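Local coordinates for protein uracil-DNA glycosylase (Nitratifractor salsuginis, PDB 5X3G) that belongs to the uracil-DNA glycosylases, single-chain alpha/beta proteins built round a four-stranded parallel sheet flanked by helices, at residues A113-N118 with E229-H234. Numbering follows the deposited sequence.
Sequences ATSLRN and EHPYNH
Asn118, one turn into helix 114-126, reaches across to the turn at 230-233 and gives one N-H of its amide to the carbonyl of Pro231, with ND2 3.1 Å from O. The bond is moderately bent, 153° at the hydrogen, and it lies in the carbonyl plane and almost in the amide plane, which favours one rotation of the amide about its last torsion. CG sits anti to the carbonyl carbon of Asn118 (chi1 -68°), and this turns the amide toward the turn; ND2 also comes within 3.2 Å of Tyr232 O. One turn back on the helix, Thr114 lays its methyl over a face of the Tyr232 ring as a CH-pi contact, CG2 lying 4.2 Å from the ring centroid and 13° off the normal. Ser115 OG faces both aromatic residues from the helix side: it meets the edge of the His230 ring, 3.4 Å from CE1, and lies 3.5 Å from Tyr232 CB. Pro231 CB touches the carbonyl oxygen of Ser115. The turn 230-233 is type I, and the His230 side chain adds a bond to it: Tyr232 N donates to ND1 at 3.0 Å, close to the imidazole plane. Phe92 and Phe236 pack on Pro231, and Ile237 on Asn118. The contact thus joins the N-terminal end of helix 114-126 to the loop that leaves edge strand 225-228 of the parallel sheet and leads to helix 240-246.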
ATOM      1  N   ALA A 113      -6.135  13.537  -4.989  1.00 29.13           N
ATOM      2  CA  ALA A 113      -5.103  12.708  -4.362  1.00 25.84           C
ATOM      3  C   ALA A 113      -3.816  12.831  -5.171  1.00 34.69           C
ATOM      4  O   ALA A 113      -3.543  12.043  -6.081  1.00 25.94           O
ATOM      5  CB  ALA A 113      -5.561  11.259  -4.260  1.00 29.87           C
ATOM      6  N   THR A 114      -3.003  13.822  -4.792  1.00 27.59           N
ATOM      7  CA  THR A 114      -1.822  14.223  -5.554  1.00 29.59           C
ATOM      8  C   THR A 114      -0.951  13.032  -5.944  1.00 28.77           C
ATOM      9  O   THR A 114      -0.615  12.844  -7.121  1.00 23.64           O
ATOM     10  CB  THR A 114      -1.010  15.230  -4.731  1.00 35.13           C
ATOM     11  OG1 THR A 114      -1.879  16.264  -4.253  1.00 36.47           O
ATOM     12  CG2 THR A 114       0.091  15.852  -5.577  1.00 34.49           C
ATOM     13  N   SER A 115      -0.570  12.221  -4.959  1.00 28.34           N
ATOM     14  CA  SER A 115       0.348  11.122  -5.231  1.00 26.25           C
ATOM     15  C   SER A 115      -0.243  10.144  -6.240  1.00 20.28           C
ATOM     16  O   SER A 115       0.440   9.720  -7.179  1.00 21.28           O
ATOM     17  CB  SER A 115       0.705  10.413  -3.927  1.00 21.95           C
ATOM     18  OG  SER A 115       1.491  11.253  -3.101  1.00 30.02           O
ATOM     19  N   LEU A 116      -1.519   9.792  -6.071  1.00 25.14           N
ATOM     20  CA  LEU A 116      -2.155   8.876  -7.010  1.00 27.86           C
ATOM     21  C   LEU A 116      -2.334   9.520  -8.376  1.00 29.76           C
ATOM     22  O   LEU A 116      -2.211   8.843  -9.402  1.00 21.20           O
ATOM     23  CB  LEU A 116      -3.496   8.403  -6.459  1.00 24.97           C
ATOM     24  CG  LEU A 116      -3.367   7.182  -5.547  1.00 39.31           C
ATOM     25  CD1 LEU A 116      -4.537   7.091  -4.582  1.00 38.56           C
ATOM     26  CD2 LEU A 116      -3.239   5.912  -6.382  1.00 32.98           C
ATOM     27  N   ARG A 117      -2.639  10.820  -8.410  1.00 31.33           N
ATOM     28  CA  ARG A 117      -2.697  11.547  -9.675  1.00 31.62           C
ATOM     29  C   ARG A 117      -1.401  11.373 -10.458  1.00 24.66           C
ATOM     30  O   ARG A 117      -1.404  10.912 -11.611  1.00 27.66           O
ATOM     31  CB  ARG A 117      -2.975  13.030  -9.403  1.00 29.68           C
ATOM     32  CG  ARG A 117      -3.071  13.903 -10.646  1.00 36.51           C
ATOM     33  CD  ARG A 117      -3.381  15.361 -10.299  1.00 28.55           C
ATOM     34  NE  ARG A 117      -2.226  16.074  -9.757  1.00 31.79           N
ATOM     35  CZ  ARG A 117      -2.216  16.726  -8.596  1.00 29.56           C
ATOM     36  NH1 ARG A 117      -3.306  16.769  -7.842  1.00 41.58           N
ATOM     37  NH2 ARG A 117      -1.116  17.346  -8.194  1.00 37.35           N
ATOM     38  N   ASN A 118      -0.272  11.704  -9.827  1.00 21.62           N
ATOM     39  CA  ASN A 118       1.002  11.636 -10.532  1.00 26.10           C
ATOM     40  C   ASN A 118       1.404  10.200 -10.841  1.00 23.35           C
ATOM     41  O   ASN A 118       2.019   9.946 -11.883  1.00 23.78           O
ATOM     42  CB  ASN A 118       2.087  12.342  -9.720  1.00 29.99           C
ATOM     43  CG  ASN A 118       1.868  13.842  -9.637  1.00 31.79           C
ATOM     44  OD1 ASN A 118       1.340  14.455 -10.565  1.00 33.75           O
ATOM     45  ND2 ASN A 118       2.277  14.442  -8.524  1.00 23.73           N
ATOM     46  N   GLU A 229      11.923   8.513  -5.999  1.00 27.89           N
ATOM     47  CA  GLU A 229      11.251   9.768  -5.697  1.00 31.17           C
ATOM     48  C   GLU A 229       9.796   9.503  -5.324  1.00 32.48           C
ATOM     49  O   GLU A 229       9.139   8.635  -5.907  1.00 28.54           O
ATOM     50  CB  GLU A 229      11.341  10.692  -6.914  1.00 37.38           C
ATOM     51  CG  GLU A 229      10.497  11.943  -6.857  1.00 37.88           C
ATOM     52  CD  GLU A 229      10.627  12.766  -8.124  1.00 33.64           C
ATOM     53  OE1 GLU A 229      10.924  12.179  -9.187  1.00 37.43           O
ATOM     54  OE2 GLU A 229      10.438  13.998  -8.055  1.00 41.98           O
ATOM     55  N   HIS A 230       9.296  10.242  -4.338  1.00 26.73           N
ATOM     56  CA  HIS A 230       7.921  10.039  -3.906  1.00 25.98           C
ATOM     57  C   HIS A 230       6.955  10.553  -4.972  1.00 30.81           C
ATOM     58  O   HIS A 230       7.165  11.634  -5.533  1.00 29.56           O
ATOM     59  CB  HIS A 230       7.662  10.746  -2.574  1.00 25.06           C
ATOM     60  CG  HIS A 230       6.410  10.296  -1.888  1.00 32.12           C
ATOM     61  ND1 HIS A 230       5.156  10.719  -2.273  1.00 34.92           N
ATOM     62  CD2 HIS A 230       6.217   9.448  -0.851  1.00 34.59           C
ATOM     63  CE1 HIS A 230       4.245  10.156  -1.498  1.00 35.15           C
ATOM     64  NE2 HIS A 230       4.864   9.381  -0.626  1.00 31.08           N
ATOM     65  N   PRO A 231       5.888   9.805  -5.274  1.00 28.97           N
ATOM     66  CA  PRO A 231       4.964  10.228  -6.342  1.00 24.00           C
ATOM     67  C   PRO A 231       4.227  11.525  -6.048  1.00 26.42           C
ATOM     68  O   PRO A 231       3.577  12.063  -6.955  1.00 31.73           O
ATOM     69  CB  PRO A 231       3.989   9.047  -6.455  1.00 25.58           C
ATOM     70  CG  PRO A 231       4.074   8.358  -5.123  1.00 29.30           C
ATOM     71  CD  PRO A 231       5.497   8.514  -4.683  1.00 22.98           C
ATOM     72  N   TYR A 232       4.302  12.045  -4.820  1.00 30.85           N
ATOM     73  CA  TYR A 232       3.724  13.355  -4.538  1.00 32.73           C
ATOM     74  C   TYR A 232       4.323  14.429  -5.436  1.00 34.70           C
ATOM     75  O   TYR A 232       3.655  15.420  -5.752  1.00 38.37           O
ATOM     76  CB  TYR A 232       3.928  13.707  -3.063  1.00 29.85           C
ATOM     77  CG  TYR A 232       3.231  14.974  -2.613  1.00 35.64           C
ATOM     78  CD1 TYR A 232       1.989  14.924  -1.996  1.00 35.78           C
ATOM     79  CD2 TYR A 232       3.824  16.218  -2.792  1.00 35.15           C
ATOM     80  CE1 TYR A 232       1.351  16.077  -1.579  1.00 41.36           C
ATOM     81  CE2 TYR A 232       3.194  17.375  -2.383  1.00 47.45           C
ATOM     82  CZ  TYR A 232       1.958  17.301  -1.776  1.00 39.29           C
ATOM     83  OH  TYR A 232       1.328  18.451  -1.363  1.00 42.10           O
ATOM     84  N   ASN A 233       5.566  14.242  -5.868  1.00 34.49           N
ATOM     85  CA  ASN A 233       6.248  15.223  -6.696  1.00 33.75           C
ATOM     86  C   ASN A 233       5.839  15.045  -8.152  1.00 38.54           C
ATOM     87  O   ASN A 233       5.833  13.924  -8.669  1.00 31.65           O
ATOM     88  CB  ASN A 233       7.759  15.069  -6.539  1.00 43.80           C
ATOM     89  CG  ASN A 233       8.203  15.179  -5.093  1.00 34.15           C
ATOM     90  OD1 ASN A 233       8.553  14.181  -4.460  1.00 39.37           O
ATOM     91  ND2 ASN A 233       8.190  16.394  -4.561  1.00 38.68           N
ATOM     92  N   HIS A 234       5.484  16.150  -8.812  1.00 34.12           N
ATOM     93  CA  HIS A 234       5.056  16.063 -10.206  1.00 37.06           C
ATOM     94  C   HIS A 234       6.147  15.482 -11.097  1.00 30.31           C
ATOM     95  O   HIS A 234       5.843  14.797 -12.084  1.00 38.60           O
ATOM     96  CB  HIS A 234       4.621  17.442 -10.708  1.00 50.24           C
ATOM     97  CG  HIS A 234       5.622  18.525 -10.454  1.00 56.94           C
ATOM     98  ND1 HIS A 234       6.541  18.927 -11.399  1.00 65.04           N
ATOM     99  CD2 HIS A 234       5.844  19.294  -9.362  1.00 64.70           C
ATOM    100  CE1 HIS A 234       7.289  19.895 -10.899  1.00 59.88           C
ATOM    101  NE2 HIS A 234       6.887  20.136  -9.664  1.00 51.01           N
TER